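Local coordinates for DUF1611 domain-containing protein (Anabaena variabilis, PDB 2OBN) that is of unknown function but joins a Rossmann-like domain to a P-loop NTPase-like domain, which suggests that it may bind a nucleotide, at residues 154-160 and 255-261; 283-287 and 299-304. The protein carries 2 engineered substitutions. One frame throughout, in Å; residues are numbered along the deposited sequence.

Contact 1: 154-160 and 255-261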
ATOM      1  N   ARG B 154     -10.473  11.588  15.410  1.00 38.67           N
ATOM      2  CA  ARG B 154     -10.310  10.790  14.209  1.00 37.89           C
ATOM      3  C   ARG B 154     -10.296   9.324  14.636  1.00 38.73           C
ATOM      4  O   ARG B 154      -9.321   8.832  15.204  1.00 39.21           O
ATOM      5  CB  ARG B 154      -9.053  11.199  13.462  1.00 36.39           C
ATOM      6  CG  ARG B 154      -9.073  12.681  13.068  1.00 36.95           C
ATOM      7  CD  ARG B 154      -7.802  13.160  12.471  1.00 35.57           C
ATOM      8  NE  ARG B 154      -6.654  12.993  13.355  1.00 36.80           N
ATOM      9  CZ  ARG B 154      -6.328  13.798  14.363  1.00 38.64           C
ATOM     10  NH1 ARG B 154      -7.054  14.867  14.652  1.00 43.34           N
ATOM     11  NH2 ARG B 154      -5.242  13.526  15.092  1.00 37.55           N
ATOM     12  N   VAL B 155     -11.421   8.662  14.371  1.00 39.08           N
ATOM     13  CA  VAL B 155     -11.666   7.294  14.769  1.00 38.64           C
ATOM     14  C   VAL B 155     -11.627   6.372  13.564  1.00 38.82           C
ATOM     15  O   VAL B 155     -12.417   6.526  12.625  1.00 37.73           O
ATOM     16  CB  VAL B 155     -13.063   7.157  15.438  1.00 39.90           C
ATOM     17  CG1 VAL B 155     -13.236   5.766  16.060  1.00 36.99           C
ATOM     18  CG2 VAL B 155     -13.270   8.259  16.497  1.00 41.21           C
ATOM     19  N   LEU B 156     -10.687   5.432  13.605  1.00 37.26           N
ATOM     20  CA  LEU B 156     -10.518   4.435  12.577  1.00 37.66           C
ATOM     21  C   LEU B 156     -10.963   3.065  13.089  1.00 37.71           C
ATOM     22  O   LEU B 156     -10.556   2.630  14.172  1.00 35.16           O
ATOM     23  CB  LEU B 156      -9.039   4.334  12.184  1.00 38.24           C
ATOM     24  CG  LEU B 156      -8.670   3.234  11.176  1.00 39.13           C
ATOM     25  CD1 LEU B 156      -9.387   3.488   9.843  1.00 38.31           C
ATOM     26  CD2 LEU B 156      -7.153   3.168  10.979  1.00 38.04           C
ATOM     27  N   THR B 157     -11.798   2.390  12.303  1.00 37.22           N
ATOM     28  CA  THR B 157     -12.156   1.023  12.595  1.00 37.00           C
ATOM     29  C   THR B 157     -11.059   0.171  11.994  1.00 37.14           C
ATOM     30  O   THR B 157     -10.591   0.441  10.885  1.00 36.34           O
ATOM     31  CB  THR B 157     -13.544   0.616  12.043  1.00 37.44           C
ATOM     32  OG1 THR B 157     -13.754   1.208  10.759  1.00 35.59           O
ATOM     33  CG2 THR B 157     -14.636   1.086  12.985  1.00 35.73           C
ATOM     34  N   VAL B 158     -10.605  -0.805  12.772  1.00 38.31           N
ATOM     35  CA  VAL B 158      -9.570  -1.753  12.358  1.00 37.99           C
ATOM     36  C   VAL B 158     -10.172  -3.132  12.585  1.00 38.28           C
ATOM     37  O   VAL B 158     -11.161  -3.240  13.311  1.00 40.84           O
ATOM     38  CB  VAL B 158      -8.222  -1.513  13.117  1.00 38.46           C
ATOM     39  CG1 VAL B 158      -7.670  -0.131  12.755  1.00 40.18           C
ATOM     40  CG2 VAL B 158      -8.374  -1.611  14.625  1.00 35.10           C
ATOM     41  N   GLY B 159      -9.634  -4.182  11.966  1.00 38.20           N
ATOM     42  CA  GLY B 159     -10.230  -5.506  12.143  1.00 38.15           C
ATOM     43  C   GLY B 159      -9.320  -6.710  12.240  1.00 38.50           C
ATOM     44  O   GLY B 159      -8.147  -6.676  11.853  1.00 37.64           O
ATOM     45  N   THR B 160      -9.892  -7.799  12.758  1.00 38.37           N
ATOM     46  CA  THR B 160      -9.177  -9.092  12.861  1.00 38.18           C
ATOM     47  C   THR B 160      -9.205  -9.847  11.525  1.00 38.78           C
ATOM     48  O   THR B 160      -8.530 -10.858  11.384  1.00 40.59           O
ATOM     49  CB  THR B 160      -9.744  -9.992  13.969  1.00 34.82           C
ATOM     50  OG1 THR B 160     -11.139 -10.205  13.756  1.00 36.82           O
ATOM     51  CG2 THR B 160      -9.581  -9.369  15.279  1.00 35.96           C
ATOM     52  N   THR B 255      -7.047   9.379  16.512  1.00 37.13           N
ATOM     53  CA  THR B 255      -7.030   9.679  17.958  1.00 37.01           C
ATOM     54  C   THR B 255      -7.496   8.443  18.759  1.00 35.79           C
ATOM     55  O   THR B 255      -7.043   8.217  19.878  1.00 36.99           O
ATOM     56  CB  THR B 255      -7.867  10.930  18.281  1.00 36.09           C
ATOM     57  OG1 THR B 255      -9.177  10.786  17.729  1.00 34.89           O
ATOM     58  CG2 THR B 255      -7.223  12.156  17.674  1.00 34.04           C
ATOM     59  N   GLN B 256      -8.397   7.655  18.181  1.00 36.06           N
ATOM     60  CA  GLN B 256      -8.871   6.403  18.795  1.00 37.58           C
ATOM     61  C   GLN B 256      -9.099   5.336  17.724  1.00 38.46           C
ATOM     62  O   GLN B 256      -9.402   5.651  16.566  1.00 38.94           O
ATOM     63  CB  GLN B 256     -10.205   6.579  19.544  1.00 37.71           C
ATOM     64  CG  GLN B 256     -10.219   7.523  20.752  1.00 37.34           C
ATOM     65  CD  GLN B 256     -10.216   8.993  20.384  1.00 36.39           C
ATOM     66  OE1 GLN B 256     -10.663   9.380  19.302  1.00 40.48           O
ATOM     67  NE2 GLN B 256      -9.697   9.826  21.283  1.00 32.58           N
ATOM     68  N   LEU B 257      -8.943   4.077  18.125  1.00 38.14           N
ATOM     69  CA  LEU B 257      -9.197   2.938  17.262  1.00 38.19           C
ATOM     70  C   LEU B 257     -10.324   2.125  17.876  1.00 38.47           C
ATOM     71  O   LEU B 257     -10.455   2.077  19.096  1.00 38.33           O
ATOM     72  CB  LEU B 257      -7.959   2.041  17.156  1.00 37.95           C
ATOM     73  CG  LEU B 257      -6.688   2.679  16.568  1.00 41.62           C
ATOM     74  CD1 LEU B 257      -5.491   1.738  16.695  1.00 39.55           C
ATOM     75  CD2 LEU B 257      -6.880   3.119  15.122  1.00 39.25           C
ATOM     76  N   VAL B 258     -11.147   1.519  17.024  1.00 38.47           N
ATOM     77  CA  VAL B 258     -12.190   0.588  17.451  1.00 38.25           C
ATOM     78  C   VAL B 258     -11.893  -0.707  16.700  1.00 38.14           C
ATOM     79  O   VAL B 258     -11.810  -0.720  15.458  1.00 40.35           O
ATOM     80  CB  VAL B 258     -13.611   1.104  17.125  1.00 39.26           C
ATOM     81  CG1 VAL B 258     -14.664   0.035  17.411  1.00 38.70           C
ATOM     82  CG2 VAL B 258     -13.906   2.371  17.915  1.00 39.45           C
ATOM     83  N   LEU B 259     -11.668  -1.780  17.444  1.00 36.62           N
ATOM     84  CA  LEU B 259     -11.329  -3.064  16.851  1.00 37.21           C
ATOM     85  C   LEU B 259     -12.595  -3.879  16.569  1.00 35.93           C
ATOM     86  O   LEU B 259     -13.378  -4.121  17.467  1.00 35.26           O
ATOM     87  CB  LEU B 259     -10.375  -3.843  17.778  1.00 37.25           C
ATOM     88  CG  LEU B 259      -9.924  -5.252  17.343  1.00 38.80           C
ATOM     89  CD1 LEU B 259      -9.258  -5.231  15.974  1.00 37.45           C
ATOM     90  CD2 LEU B 259      -8.990  -5.865  18.371  1.00 37.22           C
ATOM     91  N   VAL B 260     -12.777  -4.299  15.321  1.00 35.06           N
ATOM     92  CA  VAL B 260     -13.930  -5.097  14.938  1.00 35.29           C
ATOM     93  C   VAL B 260     -13.490  -6.569  14.860  1.00 36.32           C
ATOM     94  O   VAL B 260     -12.372  -6.877  14.447  1.00 36.43           O
ATOM     95  CB  VAL B 260     -14.539  -4.612  13.604  1.00 34.66           C
ATOM     96  CG1 VAL B 260     -15.908  -5.282  13.329  1.00 35.84           C
ATOM     97  CG2 VAL B 260     -14.682  -3.087  13.617  1.00 35.77           C
ATOM     98  N   HIS B 261     -14.366  -7.469  15.296  1.00 37.29           N
ATOM     99  CA  HIS B 261     -14.068  -8.885  15.292  1.00 37.38           C
ATOM    100  C   HIS B 261     -15.334  -9.727  15.271  1.00 37.72           C
ATOM    101  O   HIS B 261     -16.308  -9.395  15.926  1.00 38.67           O
ATOM    102  CB  HIS B 261     -13.215  -9.208  16.510  1.00 36.71           C
ATOM    103  CG  HIS B 261     -13.013 -10.672  16.753  1.00 35.63           C
ATOM    104  ND1 HIS B 261     -12.194 -11.460  15.970  1.00 35.75           N
ATOM    105  CD2 HIS B 261     -13.491 -11.478  17.727  1.00 32.49           C
ATOM    106  CE1 HIS B 261     -12.187 -12.690  16.450  1.00 35.98           C
ATOM    107  NE2 HIS B 261     -12.975 -12.728  17.511  1.00 32.43           N
TER
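Arg154 and Thr255 meet near the start of two neighbouring parallel strands. Thr255 OG1 accepts Arg154 N at 2.8 Å, a bond that joins the two strands, while its donation to Gln256 OE1 stays within 255-261 and holds the hydroxyl in place. From Arg154 CB, 4.1 Å from Thr255 N, the chain runs out through CG and CD, turns at chi3 (-59°), and brings the guanidinium over the methyl: Thr255 CG2 sits against one face, near the rim, 3.5 Å from NH2. NE and NH1 make weak bonds to the carbonyls of Ser252 and Leu150, and NH2 binds Gln253 O, fixing the turn of the flat group. An arginine suits a place with several backbone carbonyls to gather. Further along, Leu156 and Val158 each donate to one residue and accept from another, the regular parallel pattern. This is the centre of the P-loop domain's parallel sheet, where the strand ending at Gly159 runs on toward helix 166-179, as in P-loop NTPases. A phosphate ion, probably from the crystallisation liquor, lies about 6 Å from the Val260 side chain. Thr157, Val258 and Val260 meet helix 166-179; on the same face Val155 CG1 is 3.9 Å from Val258 CG2. On the other face Leu156 and Leu257 run alongside each other in the same direction, and Leu257 CD2 reaches Leu156 CB at 3.8 Å. At the far end Thr160 OG1 approaches the His261 ring in its plane, at the edge, 2.8 Å from ND1, a hydrogen bond in which either could donate.

Contact 2: 283-287 and 299-304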
ATOM      1  N   ILE B 283      -4.841  -6.347  19.954  1.00 38.72           N
ATOM      2  CA  ILE B 283      -4.864  -4.953  20.465  1.00 39.55           C
ATOM      3  C   ILE B 283      -3.452  -4.369  20.565  1.00 39.81           C
ATOM      4  O   ILE B 283      -3.212  -3.234  20.137  1.00 40.80           O
ATOM      5  CB  ILE B 283      -5.576  -4.873  21.825  1.00 39.68           C
ATOM      6  CG1 ILE B 283      -7.087  -5.104  21.630  1.00 40.35           C
ATOM      7  CG2 ILE B 283      -5.308  -3.533  22.509  1.00 38.98           C
ATOM      8  CD1 ILE B 283      -7.809  -5.571  22.877  1.00 42.31           C
ATOM      9  N   ARG B 284      -2.529  -5.145  21.121  1.00 39.05           N
ATOM     10  CA  ARG B 284      -1.129  -4.731  21.236  1.00 40.93           C
ATOM     11  C   ARG B 284      -0.516  -4.464  19.839  1.00 39.68           C
ATOM     12  O   ARG B 284       0.141  -3.446  19.618  1.00 37.55           O
ATOM     13  CB  ARG B 284      -0.337  -5.805  21.986  1.00 41.37           C
ATOM     14  CG  ARG B 284       1.076  -5.395  22.366  1.00 46.38           C
ATOM     15  N   LEU B 285      -0.758  -5.370  18.896  1.00 38.30           N
ATOM     16  CA  LEU B 285      -0.279  -5.193  17.526  1.00 38.58           C
ATOM     17  C   LEU B 285      -0.720  -3.831  16.951  1.00 38.14           C
ATOM     18  O   LEU B 285       0.129  -3.000  16.583  1.00 35.73           O
ATOM     19  CB  LEU B 285      -0.765  -6.343  16.638  1.00 38.85           C
ATOM     20  CG  LEU B 285      -0.588  -6.228  15.117  1.00 38.51           C
ATOM     21  CD1 LEU B 285       0.869  -6.155  14.730  1.00 39.91           C
ATOM     22  CD2 LEU B 285      -1.294  -7.401  14.449  1.00 37.25           C
ATOM     23  N   TYR B 286      -2.029  -3.586  16.903  1.00 36.82           N
ATOM     24  CA  TYR B 286      -2.523  -2.298  16.372  1.00 37.85           C
ATOM     25  C   TYR B 286      -1.988  -1.073  17.120  1.00 38.25           C
ATOM     26  O   TYR B 286      -1.610  -0.065  16.497  1.00 38.88           O
ATOM     27  CB  TYR B 286      -4.061  -2.267  16.293  1.00 38.79           C
ATOM     28  CG  TYR B 286      -4.590  -2.998  15.070  1.00 38.36           C
ATOM     29  CD1 TYR B 286      -4.525  -2.401  13.831  1.00 41.72           C
ATOM     30  CD2 TYR B 286      -5.130  -4.273  15.148  1.00 41.55           C
ATOM     31  CE1 TYR B 286      -4.978  -3.034  12.701  1.00 40.05           C
ATOM     32  CE2 TYR B 286      -5.602  -4.929  13.992  1.00 40.22           C
ATOM     33  CZ  TYR B 286      -5.513  -4.283  12.775  1.00 38.54           C
ATOM     34  OH  TYR B 286      -5.958  -4.848  11.602  1.00 40.26           O
ATOM     35  N   GLU B 287      -1.927  -1.156  18.442  1.00 38.26           N
ATOM     36  CA  GLU B 287      -1.441  -0.022  19.226  1.00 39.29           C
ATOM     37  C   GLU B 287       0.021   0.288  18.929  1.00 39.82           C
ATOM     38  O   GLU B 287       0.400   1.463  18.808  1.00 40.43           O
ATOM     39  CB  GLU B 287      -1.695  -0.226  20.722  1.00 35.89           C
ATOM     40  CG  GLU B 287      -3.166  -0.030  21.069  1.00 39.76           C
ATOM     41  CD  GLU B 287      -3.486  -0.204  22.550  1.00 39.79           C
ATOM     42  OE1 GLU B 287      -2.607  -0.667  23.315  1.00 42.68           O
ATOM     43  OE2 GLU B 287      -4.635   0.108  22.935  1.00 39.15           O
ATOM     44  N   VAL B 299      -2.016   5.798  20.540  1.00 41.81           N
ATOM     45  CA  VAL B 299      -3.356   5.698  19.986  1.00 41.58           C
ATOM     46  C   VAL B 299      -3.976   4.416  20.557  1.00 40.71           C
ATOM     47  O   VAL B 299      -3.521   3.333  20.248  1.00 40.64           O
ATOM     48  CB  VAL B 299      -3.348   5.609  18.467  1.00 42.20           C
ATOM     49  CG1 VAL B 299      -4.779   5.611  17.936  1.00 42.95           C
ATOM     50  CG2 VAL B 299      -2.562   6.762  17.877  1.00 41.73           C
ATOM     51  N   PRO B 300      -4.994   4.544  21.423  1.00 39.86           N
ATOM     52  CA  PRO B 300      -5.583   3.365  22.022  1.00 39.06           C
ATOM     53  C   PRO B 300      -6.707   2.701  21.246  1.00 38.55           C
ATOM     54  O   PRO B 300      -7.421   3.367  20.498  1.00 36.95           O
ATOM     55  CB  PRO B 300      -6.189   3.919  23.318  1.00 39.60           C
ATOM     56  CG  PRO B 300      -6.593   5.286  22.971  1.00 38.97           C
ATOM     57  CD  PRO B 300      -5.603   5.786  21.952  1.00 39.50           C
ATOM     58  N   VAL B 301      -6.835   1.387  21.445  1.00 37.09           N
ATOM     59  CA  VAL B 301      -7.995   0.636  20.998  1.00 36.28           C
ATOM     60  C   VAL B 301      -8.932   0.867  22.194  1.00 36.22           C
ATOM     61  O   VAL B 301      -8.670   0.416  23.316  1.00 35.44           O
ATOM     62  CB  VAL B 301      -7.694  -0.878  20.751  1.00 36.71           C
ATOM     63  CG1 VAL B 301      -8.991  -1.634  20.432  1.00 36.37           C
ATOM     64  CG2 VAL B 301      -6.669  -1.073  19.592  1.00 33.48           C
ATOM     65  N   VAL B 302     -10.012   1.596  21.965  1.00 36.41           N
ATOM     66  CA  VAL B 302     -10.885   2.011  23.065  1.00 36.49           C
ATOM     67  C   VAL B 302     -12.006   1.058  23.366  1.00 35.90           C
ATOM     68  O   VAL B 302     -12.674   1.206  24.379  1.00 36.23           O
ATOM     69  CB  VAL B 302     -11.493   3.436  22.834  1.00 36.65           C
ATOM     70  CG1 VAL B 302     -10.389   4.473  22.725  1.00 31.95           C
ATOM     71  CG2 VAL B 302     -12.403   3.470  21.594  1.00 37.04           C
ATOM     72  N   GLY B 303     -12.219   0.094  22.483  1.00 35.97           N
ATOM     73  CA  GLY B 303     -13.289  -0.863  22.639  1.00 35.58           C
ATOM     74  C   GLY B 303     -13.342  -1.809  21.463  1.00 36.86           C
ATOM     75  O   GLY B 303     -12.652  -1.633  20.449  1.00 35.78           O
ATOM     76  N   ILE B 304     -14.182  -2.819  21.599  1.00 37.48           N
ATOM     77  CA  ILE B 304     -14.307  -3.840  20.606  1.00 38.00           C
ATOM     78  C   ILE B 304     -15.731  -3.893  20.082  1.00 38.21           C
ATOM     79  O   ILE B 304     -16.674  -3.943  20.862  1.00 38.67           O
ATOM     80  CB  ILE B 304     -13.850  -5.202  21.212  1.00 39.31           C
ATOM     81  CG1 ILE B 304     -12.342  -5.130  21.503  1.00 41.94           C
ATOM     82  CG2 ILE B 304     -14.159  -6.369  20.250  1.00 41.68           C
ATOM     83  CD1 ILE B 304     -11.794  -6.257  22.278  1.00 47.77           C
TER
HETATM   84  O   HOH W   1      -0.771   3.178  20.595  1.00 21.49           O
HETATM   85  O   HOH W   2      -6.491  -0.265  24.481  1.00 34.89           O
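This is helix-on-strand packing within a beta-alpha-beta unit, in which helix 279-291 connects strand 256-262 to its parallel neighbour, strand 301-307. The helix runs at 144° to the short strand segment and rests on it through a few aliphatic groups. Ile283 CG2 lies against Val301 CB at 4.0 Å, and its CD1 meets Ile304 CD1, the two side chains crossing at about a right angle. Branched residues suit this place, since they are broad near the backbone and fill the space between helix and sheet. One turn further on, Glu287 adds the polar grip. Its chi1 (-74°) puts CG beside Val301 CG2, and the extended chi2 (-179°) then carries the carboxylate on to Val301 N. With alanine in its place, the Val301 amide is likely to lose its carboxylate partner, and a gap would probably open beside Val301 CG2. Where the helix faces Val299, a water bridges the backbones, donating to Glu287 O at 2.7 Å and accepting from Val299 N. The carboxylate bond is nearly straight: Val301 N reaches the anti lone pair of Glu287 OE2 at 2.9 Å, with 175° at the hydrogen.

In the fold
Contact 1 lies deep in the sheet and is mostly backbone hydrogen bonding between adjacent strands, with aliphatic side chains packed on both faces. Contact 2 is only partly buried and lies further from the centre of the chain; there a helix leans on the next strand through apolar side chains, one carboxylate and water. The two adjoin: strands 256-262 and 301-307 are neighbours in the sheet, the pairing starts just ahead of 301-307 with Leu257 N bonded to Pro300 O, and Leu259 touches both Ile283 and Val301. Tyr286 also spans them, its ring against Val158 and Tyr286 OH 2.9 Å from Gly159 O, so helix 279-291 reaches strand 153-159, one place beyond 256-262.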